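Local coordinates for aminopeptidase-like protein (Chaetomium thermophilum, PDB 5JM6) that binds zinc and probably acts as a metalloaminopeptidase of the M18 family, forming a dodecamer linked to the Cvt pathway of selective autophagy, at residues A[95-100]-A[363-368]; A[143-148]-A[255-260]; A[251-256]-A[275-280]. All blocks are in the same frame, centred on the assembly; numbering follows the deposited sequence.

Overall arrangement
Interactions 2 and 3 are neighbours, their centres about 10 Å apart, whereas interaction 1 lies about 50 Å from interaction 2 and 44 Å from interaction 3, centre to centre. Interaction 1 joins the loop ahead of strand 102-107 to helix 353-368, beside the mixed sheet. The other two share S255 and T256 and lie beside the six-stranded antiparallel sheet: strand 139-141 runs into loop 143-148, segment 251-256 leads to helix 259-268, and strand 277-286 begins within segment 275-280. Both are nested in the chain between the segments of interaction 1. This fits M18 architecture, in which a β-rich domain probably used in oligomerisation is inserted into the zinc-binding domain; both contacts also touch a second subunit.

Interaction 1 of 3, residues A[95-100]-A[363-368]; sequences GKLVPG and ESFCSS
G95 and S364 mark the closest backbone approach, with CA atoms 6.4 Å apart, where the irregular loop 95-100 runs past the last turns of helix 353-368. L97 is the residue that leans into the helix, and it meets two side chains at once. Its CB sits 3.5 Å from CE2 of F365, while its CG lies 3.6 Å from OG of S364. CG of L97 stands anti to its carbonyl carbon (chi1 -59°), which sets CG and CD1 beside the S364 hydroxyl, while CB meets the phenyl ring.

The end of the F365 ring comes up to the loop from L97 to P99. L97 CB and V98 N approach the ring obliquely. P99 meets it at the edge, near the ring plane, with its CD 3.9 Å from CE1 of F365; the two side chains slide past each other in opposite directions. L97 O is also close, 3.5 Å from CE1 of F365. Further round, Y121 makes an edge-to-face pair with F365.

Polar groups here look to other partners. The S364 hydroxyl is hydrogen-bonded to W93 O, just before the loop, and V98 N pairs with Y103 OH. S368 OG turns back along its own helix to S364 O, 3.3 Å away and above the carbonyl plane; that oxygen accepts from S368 N as well.

The contact is thus mainly apolar, a leucine and a proline laid against a phenylalanine near a helix end. It belongs to the α/β architecture of the zinc exopeptidases: the connection between strands 85-86 and 102-107, at one margin of the mixed sheet, is packed onto helix 353-368, well away from the zinc sites.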
loop_
_atom_site.group_PDB
_atom_site.type_symbol
_atom_site.label_atom_id
_atom_site.label_comp_id
_atom_site.label_asym_id
_atom_site.label_seq_id
_atom_site.Cartn_x
_atom_site.Cartn_y
_atom_site.Cartn_z
ATOM N N GLY A 95 -65.254 29.124 -15.529
ATOM C CA GLY A 95 -66.644 29.028 -15.129
ATOM C C GLY A 95 -66.934 28.113 -13.944
ATOM O O GLY A 95 -67.521 28.542 -12.951
ATOM N N LYS A 96 -66.431 26.879 -14.024
ATOM C CA LYS A 96 -66.981 25.714 -13.307
ATOM C C LYS A 96 -66.912 25.595 -11.798
ATOM O O LYS A 96 -67.639 24.790 -11.216
ATOM C CB LYS A 96 -66.294 24.438 -13.761
ATOM C CG LYS A 96 -66.004 24.227 -15.197
ATOM C CD LYS A 96 -65.799 22.728 -15.289
ATOM C CE LYS A 96 -64.646 22.330 -16.157
ATOM N NZ LYS A 96 -65.198 22.012 -17.480
ATOM N N LEU A 97 -65.971 26.270 -11.165
ATOM C CA LEU A 97 -65.644 25.859 -9.812
ATOM C C LEU A 97 -66.544 26.549 -8.806
ATOM O O LEU A 97 -66.811 27.747 -8.896
ATOM C CB LEU A 97 -64.169 26.108 -9.516
ATOM C CG LEU A 97 -63.189 25.388 -10.449
ATOM C CD1 LEU A 97 -61.770 25.542 -9.938
ATOM C CD2 LEU A 97 -63.546 23.915 -10.621
ATOM N N VAL A 98 -67.019 25.761 -7.850
ATOM C CA VAL A 98 -68.098 26.168 -6.973
ATOM C C VAL A 98 -67.772 25.688 -5.561
ATOM O O VAL A 98 -67.137 24.645 -5.394
ATOM C CB VAL A 98 -69.454 25.591 -7.481
ATOM C CG1 VAL A 98 -69.609 24.118 -7.103
ATOM C CG2 VAL A 98 -70.633 26.412 -6.987
ATOM N N PRO A 99 -68.156 26.470 -4.538
ATOM C CA PRO A 99 -67.948 26.009 -3.162
ATOM C C PRO A 99 -68.624 24.667 -2.913
ATOM O O PRO A 99 -69.709 24.417 -3.439
ATOM C CB PRO A 99 -68.588 27.113 -2.319
ATOM C CG PRO A 99 -68.513 28.326 -3.170
ATOM C CD PRO A 99 -68.655 27.856 -4.588
ATOM N N GLY A 100 -67.977 23.808 -2.134
ATOM C CA GLY A 100 -68.503 22.481 -1.880
ATOM C C GLY A 100 -68.178 21.489 -2.983
ATOM O O GLY A 100 -68.488 20.307 -2.865
ATOM N N GLU A 363 -58.038 31.866 -9.889
ATOM C CA GLU A 363 -58.527 32.753 -10.941
ATOM C C GLU A 363 -59.960 32.410 -11.328
ATOM O O GLU A 363 -60.746 33.291 -11.682
ATOM C CB GLU A 363 -57.630 32.687 -12.174
ATOM C CG GLU A 363 -58.143 33.521 -13.331
ATOM C CD GLU A 363 -57.736 32.961 -14.669
ATOM O OE1 GLU A 363 -57.827 31.729 -14.839
ATOM O OE2 GLU A 363 -57.327 33.750 -15.546
ATOM N N SER A 364 -60.297 31.127 -11.258
ATOM C CA SER A 364 -61.657 30.689 -11.539
ATOM C C SER A 364 -62.638 31.309 -10.547
ATOM O O SER A 364 -63.645 31.891 -10.946
ATOM C CB SER A 364 -61.753 29.163 -11.500
ATOM O OG SER A 364 -63.072 28.730 -11.784
ATOM N N PHE A 365 -62.337 31.196 -9.257
ATOM C CA PHE A 365 -63.214 31.764 -8.235
ATOM C C PHE A 365 -63.181 33.287 -8.243
ATOM O O PHE A 365 -64.118 33.931 -7.774
ATOM C CB PHE A 365 -62.843 31.239 -6.849
ATOM C CG PHE A 365 -63.326 29.844 -6.592
ATOM C CD1 PHE A 365 -64.614 29.618 -6.136
ATOM C CD2 PHE A 365 -62.499 28.760 -6.818
ATOM C CE1 PHE A 365 -65.065 28.334 -5.905
ATOM C CE2 PHE A 365 -62.941 27.475 -6.587
ATOM C CZ PHE A 365 -64.228 27.261 -6.132
ATOM N N CYS A 366 -62.106 33.860 -8.776
ATOM C CA CYS A 366 -62.029 35.307 -8.939
ATOM C C CYS A 366 -63.015 35.788 -10.001
ATOM O O CYS A 366 -63.598 36.863 -9.868
ATOM C CB CYS A 366 -60.609 35.742 -9.304
ATOM S SG CYS A 366 -59.426 35.673 -7.941
ATOM N N SER A 367 -63.195 34.999 -11.057
ATOM C CA SER A 367 -64.188 35.330 -12.078
ATOM C C SER A 367 -65.594 35.303 -11.504
ATOM O O SER A 367 -66.359 36.251 -11.678
ATOM C CB SER A 367 -64.101 34.375 -13.271
ATOM O OG SER A 367 -63.215 34.867 -14.260
ATOM N N SER A 368 -65.922 34.213 -10.820
ATOM C CA SER A 368 -67.255 34.014 -10.264
ATOM C C SER A 368 -67.678 35.171 -9.364
ATOM O O SER A 368 -68.837 35.579 -9.360
ATOM C CB SER A 368 -67.308 32.700 -9.480
ATOM O OG SER A 368 -66.859 31.614 -10.274
#

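Interaction 2 of 3, residues A[143-148]-A[255-260]; sequences PTSVKP and STQPPK
T256, V146 and S145 bury the most surface here. The T256 carbonyl is the focus: V146 N donates to T256 O over 3.2 Å at 156°, tilted from the carbonyl plane, and CB of V146 sits 3.5 Å from that same oxygen. T144 adds its methyl, CG2 lying 3.3 Å from T256 O, and the two threonine side chains cross at about a right angle.

The T256 hydroxyl serves its own turn. OG1, lodged between the backbone N and the carbonyl carbon (chi1 56°), bonds to F253 O, three residues earlier, and accepts from Q257 NE2 at 3.1 Å, in the plane of that amide. Replacing T256 by a valine would probably leave the Q257 amide without this acceptor and freer to turn, and F253 O without its hydroxyl partner.

S145 packs on P258, at the N-cap of helix 259-268, its CB 4.1 Å from P258 CD. Nearby, T144 N is hydrogen-bonded to H408 of a second subunit.

The chemistry implies that the join across the segments depends largely on a main-chain carbonyl, the threonine hydroxyl probably helping to hold the turn that presents it.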
loop_
_atom_site.group_PDB
_atom_site.type_symbol
_atom_site.label_atom_id
_atom_site.label_comp_id
_atom_site.label_asym_id
_atom_site.label_seq_id
_atom_site.Cartn_x
_atom_site.Cartn_y
_atom_site.Cartn_z
ATOM N N PRO A 143 -35.563 0.830 -24.698
ATOM C CA PRO A 143 -36.226 1.030 -25.992
ATOM C C PRO A 143 -36.139 -0.206 -26.890
ATOM O O PRO A 143 -37.143 -0.596 -27.483
ATOM C CB PRO A 143 -35.460 2.211 -26.583
ATOM C CG PRO A 143 -35.139 3.039 -25.380
ATOM C CD PRO A 143 -34.858 2.048 -24.259
ATOM N N THR A 144 -34.962 -0.816 -26.975
ATOM C CA THR A 144 -34.855 -2.155 -27.541
ATOM C C THR A 144 -34.600 -3.118 -26.391
ATOM O O THR A 144 -33.507 -3.146 -25.825
ATOM C CB THR A 144 -33.722 -2.261 -28.584
ATOM O OG1 THR A 144 -33.981 -1.365 -29.671
ATOM C CG2 THR A 144 -33.617 -3.681 -29.121
ATOM N N SER A 145 -35.612 -3.899 -26.034
ATOM C CA SER A 145 -35.478 -4.831 -24.922
ATOM C C SER A 145 -35.008 -6.218 -25.349
ATOM O O SER A 145 -34.600 -7.020 -24.510
ATOM C CB SER A 145 -36.800 -4.921 -24.152
ATOM O OG SER A 145 -37.908 -4.629 -24.979
ATOM N N VAL A 146 -35.030 -6.487 -26.651
ATOM C CA VAL A 146 -34.605 -7.789 -27.149
ATOM C C VAL A 146 -33.097 -7.970 -26.948
ATOM O O VAL A 146 -32.332 -7.003 -26.947
ATOM C CB VAL A 146 -34.980 -7.982 -28.641
ATOM C CG1 VAL A 146 -33.995 -7.268 -29.555
ATOM C CG2 VAL A 146 -35.054 -9.464 -28.986
ATOM N N LYS A 147 -32.694 -9.220 -26.739
ATOM C CA LYS A 147 -31.302 -9.591 -26.513
ATOM C C LYS A 147 -31.004 -10.885 -27.265
ATOM O O LYS A 147 -31.926 -11.619 -27.619
ATOM C CB LYS A 147 -31.023 -9.777 -25.017
ATOM C CG LYS A 147 -30.963 -8.496 -24.200
ATOM C CD LYS A 147 -29.566 -7.901 -24.192
ATOM C CE LYS A 147 -29.348 -7.036 -22.958
ATOM N NZ LYS A 147 -27.992 -6.421 -22.914
ATOM N N PRO A 148 -29.717 -11.170 -27.520
ATOM C CA PRO A 148 -29.390 -12.475 -28.104
ATOM C C PRO A 148 -29.651 -13.597 -27.110
ATOM O O PRO A 148 -29.297 -13.454 -25.938
ATOM C CB PRO A 148 -27.890 -12.368 -28.416
ATOM C CG PRO A 148 -27.544 -10.922 -28.283
ATOM C CD PRO A 148 -28.522 -10.333 -27.325
ATOM N N SER A 255 -40.731 -5.217 -33.434
ATOM C CA SER A 255 -39.501 -5.917 -33.784
ATOM C C SER A 255 -38.353 -5.642 -32.806
ATOM O O SER A 255 -37.389 -6.402 -32.760
ATOM C CB SER A 255 -39.066 -5.548 -35.204
ATOM O OG SER A 255 -38.701 -4.182 -35.285
ATOM N N THR A 256 -38.449 -4.567 -32.026
ATOM C CA THR A 256 -37.385 -4.235 -31.076
ATOM C C THR A 256 -37.521 -4.987 -29.754
ATOM O O THR A 256 -36.661 -4.879 -28.881
ATOM C CB THR A 256 -37.341 -2.723 -30.762
ATOM O OG1 THR A 256 -38.619 -2.289 -30.277
ATOM C CG2 THR A 256 -36.971 -1.926 -32.000
ATOM N N GLN A 257 -38.589 -5.766 -29.626
ATOM C CA GLN A 257 -38.966 -6.374 -28.354
ATOM C C GLN A 257 -38.923 -7.897 -28.443
ATOM O O GLN A 257 -38.895 -8.449 -29.543
ATOM C CB GLN A 257 -40.366 -5.909 -27.946
ATOM C CG GLN A 257 -40.560 -4.405 -28.013
ATOM C CD GLN A 257 -39.860 -3.682 -26.883
ATOM O OE1 GLN A 257 -39.974 -4.066 -25.720
ATOM N NE2 GLN A 257 -39.114 -2.636 -27.220
ATOM N N PRO A 258 -38.873 -8.583 -27.287
ATOM C CA PRO A 258 -38.995 -10.044 -27.327
ATOM C C PRO A 258 -40.319 -10.453 -27.962
ATOM O O PRO A 258 -41.363 -9.952 -27.542
ATOM C CB PRO A 258 -38.941 -10.442 -25.849
ATOM C CG PRO A 258 -38.191 -9.334 -25.193
ATOM C CD PRO A 258 -38.594 -8.089 -25.927
ATOM N N PRO A 259 -40.279 -11.352 -28.959
ATOM C CA PRO A 259 -41.480 -11.720 -29.720
ATOM C C PRO A 259 -42.574 -12.237 -28.808
ATOM O O PRO A 259 -43.760 -11.966 -29.000
ATOM C CB PRO A 259 -40.986 -12.834 -30.649
ATOM C CG PRO A 259 -39.512 -12.652 -30.723
ATOM C CD PRO A 259 -39.099 -12.125 -29.384
ATOM N N LYS A 260 -42.143 -12.975 -27.797
ATOM C CA LYS A 260 -43.040 -13.646 -26.881
ATOM C C LYS A 260 -43.693 -12.701 -25.884
ATOM O O LYS A 260 -44.793 -12.966 -25.399
ATOM C CB LYS A 260 -42.280 -14.737 -26.146
ATOM C CG LYS A 260 -42.768 -16.086 -26.548
ATOM C CD LYS A 260 -42.013 -17.209 -25.911
ATOM C CE LYS A 260 -42.098 -18.404 -26.831
ATOM N NZ LYS A 260 -41.738 -19.648 -26.122
#

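Interaction 3 of 3, residues A[251-256]-A[275-280]; sequences GSFAST and DSILNW
An aromatic contact, a T-shaped pair of F253 and W280, joins the two segments: F253, from the loop ahead of helix 259-268, is set against the start of strand 277-286, with N279 over one face of its ring and W280 at its edge. The F253 ring points that edge at the face of W280, the centroid of the F253 ring 4.9 Å from that of the W280 five-membered ring and the planes at 85°. CG anti to the backbone N (chi1 175°) directs the F253 ring toward the strand.

N279 CA lies 3.5 Å from the F253 ring centroid, almost exactly on the normal, a clear CH-π contact. The N279 amide follows at the rim, its plane 42° from the ring and its OD1 3.3 Å from F253 CE1. T256 OG1 is on the opposite face, offset toward the rim. I277 adds an apolar touch, its CG2 4.0 Å from F253 CD2.

S252 makes a looser approach to D275, with S252 CB 3.6 Å from D275 OD1, while its hydroxyl bonds to K249 O. S255 OG is hydrogen-bonded to S252 O (2.6 Å) and also paired with P250 O, which probably helps to hold the turn.

W280 packs against L261, V262 and I265 of helix 259-268, and I277 against L266; both also touch V180 of strand 174-183, so F253 lies beside the helix-sheet interface, with M433 of a second subunit packing on N279.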
loop_
_atom_site.group_PDB
_atom_site.type_symbol
_atom_site.label_atom_id
_atom_site.label_comp_id
_atom_site.label_asym_id
_atom_site.label_seq_id
_atom_site.Cartn_x
_atom_site.Cartn_y
_atom_site.Cartn_z
ATOM N N GLY A 251 -39.193 -2.930 -39.476
ATOM C CA GLY A 251 -38.822 -1.660 -38.881
ATOM C C GLY A 251 -39.727 -1.165 -37.763
ATOM O O GLY A 251 -39.531 -0.062 -37.255
ATOM N N SER A 252 -40.709 -1.973 -37.369
ATOM C CA SER A 252 -41.708 -1.530 -36.398
ATOM C C SER A 252 -41.202 -1.583 -34.960
ATOM O O SER A 252 -40.101 -2.066 -34.694
ATOM C CB SER A 252 -42.975 -2.377 -36.524
ATOM O OG SER A 252 -42.712 -3.733 -36.207
ATOM N N PHE A 253 -42.027 -1.109 -34.030
ATOM C CA PHE A 253 -41.672 -1.144 -32.616
ATOM C C PHE A 253 -41.639 -2.578 -32.107
ATOM O O PHE A 253 -40.757 -2.944 -31.331
ATOM C CB PHE A 253 -42.650 -0.314 -31.778
ATOM C CG PHE A 253 -42.411 -0.413 -30.292
ATOM C CD1 PHE A 253 -41.509 0.431 -29.665
ATOM C CD2 PHE A 253 -43.090 -1.348 -29.525
ATOM C CE1 PHE A 253 -41.286 0.342 -28.302
ATOM C CE2 PHE A 253 -42.870 -1.443 -28.162
ATOM C CZ PHE A 253 -41.968 -0.596 -27.550
ATOM N N ALA A 254 -42.603 -3.384 -32.543
ATOM C CA ALA A 254 -42.705 -4.766 -32.087
ATOM C C ALA A 254 -41.412 -5.537 -32.339
ATOM O O ALA A 254 -41.028 -6.391 -31.543
ATOM C CB ALA A 254 -43.878 -5.462 -32.759
ATOM N N SER A 255 -40.731 -5.217 -33.434
ATOM C CA SER A 255 -39.501 -5.917 -33.784
ATOM C C SER A 255 -38.353 -5.642 -32.806
ATOM O O SER A 255 -37.389 -6.402 -32.760
ATOM C CB SER A 255 -39.066 -5.548 -35.204
ATOM O OG SER A 255 -38.701 -4.182 -35.285
ATOM N N THR A 256 -38.449 -4.567 -32.026
ATOM C CA THR A 256 -37.385 -4.235 -31.076
ATOM C C THR A 256 -37.521 -4.987 -29.754
ATOM O O THR A 256 -36.661 -4.879 -28.881
ATOM C CB THR A 256 -37.341 -2.723 -30.762
ATOM O OG1 THR A 256 -38.619 -2.289 -30.277
ATOM C CG2 THR A 256 -36.971 -1.926 -32.000
ATOM N N ASP A 275 -48.530 -4.517 -35.275
ATOM C CA ASP A 275 -48.215 -3.190 -35.771
ATOM C C ASP A 275 -49.133 -2.135 -35.159
ATOM O O ASP A 275 -49.008 -0.947 -35.454
ATOM C CB ASP A 275 -48.288 -3.174 -37.297
ATOM C CG ASP A 275 -47.242 -4.074 -37.935
ATOM O OD1 ASP A 275 -46.036 -3.801 -37.754
ATOM O OD2 ASP A 275 -47.621 -5.058 -38.606
ATOM N N SER A 276 -50.045 -2.579 -34.296
ATOM C CA SER A 276 -50.939 -1.683 -33.566
ATOM C C SER A 276 -50.294 -1.104 -32.309
ATOM O O SER A 276 -50.853 -0.207 -31.677
ATOM C CB SER A 276 -52.227 -2.411 -33.180
ATOM O OG SER A 276 -52.955 -2.812 -34.326
ATOM N N ILE A 277 -49.132 -1.628 -31.933
ATOM C CA ILE A 277 -48.410 -1.096 -30.785
ATOM C C ILE A 277 -47.321 -0.143 -31.266
ATOM O O ILE A 277 -46.374 -0.553 -31.939
ATOM C CB ILE A 277 -47.797 -2.216 -29.926
ATOM C CG1 ILE A 277 -48.903 -3.145 -29.418
ATOM C CG2 ILE A 277 -47.020 -1.629 -28.760
ATOM C CD1 ILE A 277 -48.415 -4.249 -28.515
ATOM N N LEU A 278 -47.488 1.137 -30.950
ATOM C CA LEU A 278 -46.539 2.169 -31.353
ATOM C C LEU A 278 -45.343 2.225 -30.405
ATOM O O LEU A 278 -44.227 2.552 -30.811
ATOM C CB LEU A 278 -47.232 3.533 -31.418
ATOM C CG LEU A 278 -48.569 3.595 -32.169
ATOM C CD1 LEU A 278 -49.177 4.987 -32.087
ATOM C CD2 LEU A 278 -48.416 3.166 -33.621
ATOM N N ASN A 279 -45.596 1.887 -29.144
ATOM C CA ASN A 279 -44.599 1.930 -28.083
ATOM C C ASN A 279 -45.229 1.402 -26.806
ATOM O O ASN A 279 -46.442 1.198 -26.748
ATOM C CB ASN A 279 -44.081 3.355 -27.862
ATOM C CG ASN A 279 -42.588 3.402 -27.600
ATOM O OD1 ASN A 279 -42.115 2.976 -26.547
ATOM N ND2 ASN A 279 -41.837 3.931 -28.560
ATOM N N TRP A 280 -44.413 1.161 -25.789
ATOM C CA TRP A 280 -44.952 0.899 -24.466
ATOM C C TRP A 280 -43.969 1.336 -23.394
ATOM O O TRP A 280 -42.778 1.503 -23.656
ATOM C CB TRP A 280 -45.325 -0.581 -24.282
ATOM C CG TRP A 280 -44.213 -1.591 -24.445
ATOM C CD1 TRP A 280 -42.918 -1.473 -24.025
ATOM C CD2 TRP A 280 -44.335 -2.911 -24.989
ATOM N NE1 TRP A 280 -42.217 -2.617 -24.318
ATOM C CE2 TRP A 280 -43.066 -3.517 -24.906
ATOM C CE3 TRP A 280 -45.391 -3.632 -25.554
ATOM C CZ2 TRP A 280 -42.827 -4.810 -25.364
ATOM C CZ3 TRP A 280 -45.148 -4.915 -26.012
ATOM C CH2 TRP A 280 -43.877 -5.489 -25.914
#